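Local atomic coordinates of single-strand binding protein (Thermus aquaticus, PDB entry 2FXQ), a protein that binds single-stranded DNA and probably recruits partner proteins to it during DNA replication, recombination and repair. Residues G36-T41 with R48-Y53; V202-T207 with Q216-A221. All blocks are in the same frame, centred on the assembly; numbering follows the deposited sequence.

Contact 1: residues G36-T41 with R48-Y53; sequences GQDAFT and REVPWY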
# COMPACT_ATOMS: atom_id res chain seq x y z
N GLY A 36 -14.22 -7.58 -4.82
CA GLY A 36 -14.11 -7.28 -3.41
C GLY A 36 -15.16 -6.22 -3.07
O GLY A 36 -16.10 -5.97 -3.85
N GLN A 37 -14.98 -5.55 -1.95
CA GLN A 37 -15.91 -4.49 -1.53
C GLN A 37 -15.12 -3.29 -1.08
O GLN A 37 -14.06 -3.44 -0.49
CB GLN A 37 -16.71 -4.99 -0.30
CG GLN A 37 -17.35 -6.34 -0.46
CD GLN A 37 -18.63 -6.26 -1.30
OE1 GLN A 37 -19.23 -5.18 -1.44
NE2 GLN A 37 -19.03 -7.38 -1.87
N ASP A 38 -15.62 -2.08 -1.26
CA ASP A 38 -15.12 -1.09 -0.32
C ASP A 38 -16.15 -0.22 0.28
O ASP A 38 -17.19 0.03 -0.29
CB ASP A 38 -14.12 -0.17 -0.90
CG ASP A 38 -14.17 -0.16 -2.31
OD1 ASP A 38 -13.08 -0.51 -2.81
OD2 ASP A 38 -15.23 0.13 -2.94
N ALA A 39 -15.73 0.28 1.41
CA ALA A 39 -16.57 1.08 2.27
C ALA A 39 -16.48 2.52 1.80
O ALA A 39 -15.41 2.99 1.33
CB ALA A 39 -16.07 0.95 3.67
N PHE A 40 -17.60 3.22 1.90
CA PHE A 40 -17.59 4.67 1.74
C PHE A 40 -18.70 5.26 2.58
O PHE A 40 -19.56 4.53 3.06
CB PHE A 40 -17.74 5.04 0.27
CG PHE A 40 -19.08 4.75 -0.29
CD1 PHE A 40 -20.06 5.75 -0.38
CD2 PHE A 40 -19.40 3.46 -0.74
CE1 PHE A 40 -21.33 5.48 -0.90
CE2 PHE A 40 -20.67 3.18 -1.26
CZ PHE A 40 -21.64 4.19 -1.36
N THR A 41 -18.68 6.58 2.74
CA THR A 41 -19.72 7.34 3.45
C THR A 41 -20.51 8.12 2.40
O THR A 41 -19.93 8.92 1.66
CB THR A 41 -19.04 8.32 4.43
OG1 THR A 41 -18.31 7.56 5.39
CG2 THR A 41 -20.08 9.07 5.27
N ARG A 48 -21.57 2.78 3.87
CA ARG A 48 -22.04 1.79 2.91
C ARG A 48 -20.86 0.96 2.39
O ARG A 48 -19.71 1.31 2.65
CB ARG A 48 -22.79 2.49 1.77
CG ARG A 48 -24.19 2.95 2.19
CD ARG A 48 -25.14 3.32 1.05
NE ARG A 48 -26.39 3.88 1.57
CZ ARG A 48 -27.40 4.32 0.81
NH1 ARG A 48 -27.31 4.29 -0.51
NH2 ARG A 48 -28.49 4.81 1.38
N GLU A 49 -21.14 -0.16 1.71
CA GLU A 49 -20.10 -0.92 0.98
C GLU A 49 -20.60 -0.97 -0.42
O GLU A 49 -21.82 -1.02 -0.62
CB GLU A 49 -20.01 -2.35 1.46
CG GLU A 49 -19.65 -2.53 2.91
CD GLU A 49 -19.31 -3.96 3.22
OE1 GLU A 49 -18.86 -4.21 4.36
OE2 GLU A 49 -19.50 -4.84 2.35
N VAL A 50 -19.70 -0.95 -1.39
CA VAL A 50 -20.09 -1.26 -2.76
C VAL A 50 -19.03 -2.15 -3.34
O VAL A 50 -17.84 -1.96 -3.06
CB VAL A 50 -20.25 -0.07 -3.72
CG1 VAL A 50 -21.61 0.64 -3.48
CG2 VAL A 50 -19.07 0.86 -3.69
N PRO A 51 -19.45 -3.12 -4.13
CA PRO A 51 -18.50 -4.03 -4.77
C PRO A 51 -17.64 -3.34 -5.79
O PRO A 51 -18.01 -2.25 -6.33
CB PRO A 51 -19.40 -5.06 -5.43
CG PRO A 51 -20.78 -4.40 -5.52
CD PRO A 51 -20.88 -3.43 -4.46
N TRP A 52 -16.46 -3.94 -6.01
CA TRP A 52 -15.62 -3.59 -7.10
C TRP A 52 -15.41 -4.91 -7.84
O TRP A 52 -15.45 -5.98 -7.20
CB TRP A 52 -14.29 -2.96 -6.60
CG TRP A 52 -13.37 -3.71 -5.65
CD1 TRP A 52 -13.21 -3.48 -4.28
CD2 TRP A 52 -12.43 -4.74 -5.99
NE1 TRP A 52 -12.23 -4.32 -3.80
CE2 TRP A 52 -11.73 -5.08 -4.81
CE3 TRP A 52 -12.11 -5.42 -7.18
CZ2 TRP A 52 -10.71 -6.06 -4.78
CZ3 TRP A 52 -11.08 -6.41 -7.16
CH2 TRP A 52 -10.41 -6.71 -5.94
N TYR A 53 -15.21 -4.83 -9.15
CA TYR A 53 -14.90 -5.95 -10.00
C TYR A 53 -13.82 -5.43 -10.89
O TYR A 53 -13.99 -4.40 -11.57
CB TYR A 53 -16.12 -6.37 -10.92
CG TYR A 53 -17.29 -6.78 -10.08
CD1 TYR A 53 -18.23 -5.83 -9.64
CD2 TYR A 53 -17.42 -8.11 -9.66
CE1 TYR A 53 -19.31 -6.22 -8.81
CE2 TYR A 53 -18.51 -8.50 -8.81
CZ TYR A 53 -19.44 -7.55 -8.41
OH TYR A 53 -20.49 -7.97 -7.58
O HOH W 1 -11.10 -4.12 -0.97
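Phe-40 and Arg-48, a hydrogen-bonded antiparallel pair, meet over the phenyl ring: CB of Arg-48 stands 4.1 Å from the Phe-40 ring centroid and 27° off its normal, a CH-pi contact. At the ring edge the Phe-40 atom CE2 reaches CG1 of Val-50, 3.5 Å away. CG of Phe-40 lies between the backbone N and the carbonyl carbon (chi1 69°), which swings the ring across the neighbouring strand. Beyond CB the Arg-48 chain runs extended away from the ring and is poorly ordered.

The Trp-52 indole repeats this side-chain torsion at the other end and lies against Gly-36. The CA of Gly-36 sits 3.7 Å from the centroid of the five-membered ring, and its N lies 3.4 Å above the indole plane. The indole edge is tied by one water, which accepts from Trp-52 NE1 (3.1 Å) and donates to Gln-37 O. Between the two aromatic residues, Asp-38 OD1 approaches CD1 of Trp-52 and is hydrogen-bonded to Asn-129.

Six backbone hydrogen bonds, including Arg-48 N to Phe-40 O at 2.8 Å, fix the register. The short strand axes run at 142° to each other, the twist of a beta hairpin formed by strands 28-41 and 47-59, part of the first OB-fold domain of this SSB.

Contact 2: residues V202-T207 with Q216-A221; sequences VNDSWT and QTRVEA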
# COMPACT_ATOMS: atom_id res chain seq x y z
N VAL A 202 -12.02 1.82 -8.42
CA VAL A 202 -13.47 1.68 -8.21
C VAL A 202 -14.14 1.48 -9.56
O VAL A 202 -13.55 1.69 -10.60
CB VAL A 202 -14.09 2.94 -7.49
CG1 VAL A 202 -13.50 3.16 -6.07
CG2 VAL A 202 -13.85 4.16 -8.33
N ASN A 203 -15.44 1.17 -9.53
CA ASN A 203 -16.18 1.01 -10.75
C ASN A 203 -17.21 2.13 -10.79
O ASN A 203 -17.99 2.28 -9.86
CB ASN A 203 -16.95 -0.31 -10.77
CG ASN A 203 -16.04 -1.53 -10.78
OD1 ASN A 203 -16.07 -2.27 -9.84
ND2 ASN A 203 -15.29 -1.77 -11.87
N ASP A 204 -17.15 2.94 -11.81
CA ASP A 204 -18.13 4.05 -11.98
C ASP A 204 -19.20 3.68 -13.01
O ASP A 204 -18.93 2.91 -13.92
CB ASP A 204 -17.41 5.30 -12.44
CG ASP A 204 -18.25 6.56 -12.23
OD1 ASP A 204 -19.34 6.46 -11.60
OD2 ASP A 204 -17.90 7.67 -12.69
N SER A 205 -20.41 4.23 -12.82
CA SER A 205 -21.61 3.95 -13.64
C SER A 205 -21.82 5.11 -14.58
O SER A 205 -21.67 6.27 -14.18
CB SER A 205 -22.85 3.96 -12.74
OG SER A 205 -23.42 2.67 -12.60
N TRP A 206 -22.16 4.81 -15.83
CA TRP A 206 -22.66 5.84 -16.76
C TRP A 206 -24.03 5.39 -17.23
O TRP A 206 -24.17 4.27 -17.66
CB TRP A 206 -21.76 5.97 -17.97
CG TRP A 206 -20.50 6.64 -17.65
CD1 TRP A 206 -19.36 6.06 -17.17
CD2 TRP A 206 -20.24 8.03 -17.78
NE1 TRP A 206 -18.40 7.03 -16.97
CE2 TRP A 206 -18.91 8.25 -17.34
CE3 TRP A 206 -20.99 9.14 -18.20
CZ2 TRP A 206 -18.31 9.52 -17.32
CZ3 TRP A 206 -20.40 10.40 -18.20
CH2 TRP A 206 -19.07 10.58 -17.74
N THR A 207 -25.02 6.27 -17.14
CA THR A 207 -26.42 5.93 -17.46
C THR A 207 -26.88 6.77 -18.65
O THR A 207 -26.75 7.99 -18.61
CB THR A 207 -27.31 6.25 -16.21
OG1 THR A 207 -26.98 5.35 -15.14
CG2 THR A 207 -28.82 5.97 -16.46
N GLN A 216 -17.19 1.69 -15.90
CA GLN A 216 -15.87 2.20 -16.22
C GLN A 216 -15.05 2.05 -14.91
O GLN A 216 -15.55 2.39 -13.80
CB GLN A 216 -16.00 3.68 -16.62
CG GLN A 216 -14.71 4.42 -17.01
CD GLN A 216 -14.74 5.91 -16.62
OE1 GLN A 216 -15.77 6.43 -16.18
NE2 GLN A 216 -13.59 6.59 -16.78
N THR A 217 -13.84 1.49 -15.02
CA THR A 217 -12.95 1.41 -13.86
C THR A 217 -12.23 2.75 -13.77
O THR A 217 -11.77 3.26 -14.78
CB THR A 217 -11.93 0.23 -13.97
OG1 THR A 217 -12.56 -1.03 -13.69
CG2 THR A 217 -10.86 0.30 -12.82
N ARG A 218 -12.13 3.34 -12.58
CA ARG A 218 -11.28 4.49 -12.41
C ARG A 218 -10.60 4.46 -11.01
O ARG A 218 -10.95 3.65 -10.15
CB ARG A 218 -12.01 5.84 -12.47
CG ARG A 218 -13.21 5.97 -13.38
CD ARG A 218 -14.24 6.88 -12.73
NE ARG A 218 -13.81 8.28 -12.73
CZ ARG A 218 -14.57 9.29 -13.16
NH1 ARG A 218 -15.80 9.07 -13.62
NH2 ARG A 218 -14.10 10.54 -13.12
N VAL A 219 -9.71 5.40 -10.83
CA VAL A 219 -9.00 5.53 -9.55
C VAL A 219 -9.75 6.58 -8.77
O VAL A 219 -9.97 7.69 -9.29
CB VAL A 219 -7.52 5.93 -9.76
CG1 VAL A 219 -6.85 6.33 -8.41
CG2 VAL A 219 -6.77 4.76 -10.56
N GLU A 220 -10.08 6.26 -7.52
CA GLU A 220 -10.61 7.28 -6.61
C GLU A 220 -9.43 7.69 -5.72
O GLU A 220 -8.78 6.82 -5.06
CB GLU A 220 -11.78 6.71 -5.80
CG GLU A 220 -12.21 7.75 -4.74
CD GLU A 220 -13.09 7.21 -3.63
OE1 GLU A 220 -13.59 8.08 -2.85
OE2 GLU A 220 -13.25 5.97 -3.52
N ALA A 221 -9.09 9.00 -5.69
CA ALA A 221 -8.08 9.52 -4.74
C ALA A 221 -8.55 9.50 -3.30
O ALA A 221 -9.68 9.88 -3.01
CB ALA A 221 -7.69 10.95 -5.11
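Asp-204 and Arg-218 form the one salt bridge across these segments, with OD2 of Asp-204 2.7 Å from NH1 of Arg-218. The N-H...O angle of only 120° makes the hydrogen-bond component weak, and the carboxylate and guanidinium planes are 51° apart. The bend at chi2 sets CD of Arg-218 3.6 Å from CB of Asp-204, and a further bend at chi3 turns the guanidinium so that NH1 meets the carboxylate.

A second polar link is much straighter: Trp-206 NE1 donates to OE1 of Gln-216 at 2.8 Å and 172°. The acceptor lies in the indole plane, at the ring edge, while the donor is tilted from the amide plane. Gln-216 is poorly ordered, however.

The apolar part is Val-202, whose CG1 and CG2 both pack on CB of Glu-220, a residue whose carboxylate is held by Arg-200.

Main-chain bonds bracket the non-hydrogen-bonded pair Asn-203 and Thr-217. Val-202 N reaches Arg-218 O at 2.7 Å, and Asp-204 N reaches Gln-216 O at 2.6 Å; both are returned by the opposite N-H.

Strand 171-179 lies alongside strand 213-225, parallel to it: main-chain bonds join Val-219 and Ala-221 to Gln-177. On the other flank, strand 129-137 pairs antiparallel with strand 194-207.

Overall arrangement
Contact 1 belongs to the first SSB domain and contact 2 to the second, so the two hairpins come from successive OB folds of one chain. Their centres are about 12 Å apart, and they meet directly. Asn-203 is one joint: its OD1 lies 2.8 Å from Tyr-53 N, a probable hydrogen bond, and 3.1 Å from Trp-52 CA. Nearby, Thr-217 OG1 is hydrogen-bonded to His-54 of strand 47-59. Arg-200, the partner of Glu-220 in contact 2, makes a further bridge by bonding to Ala-39 O of contact 1. All these residues belong to one chain, and no other protein chain of the assembly touches either pair of segments.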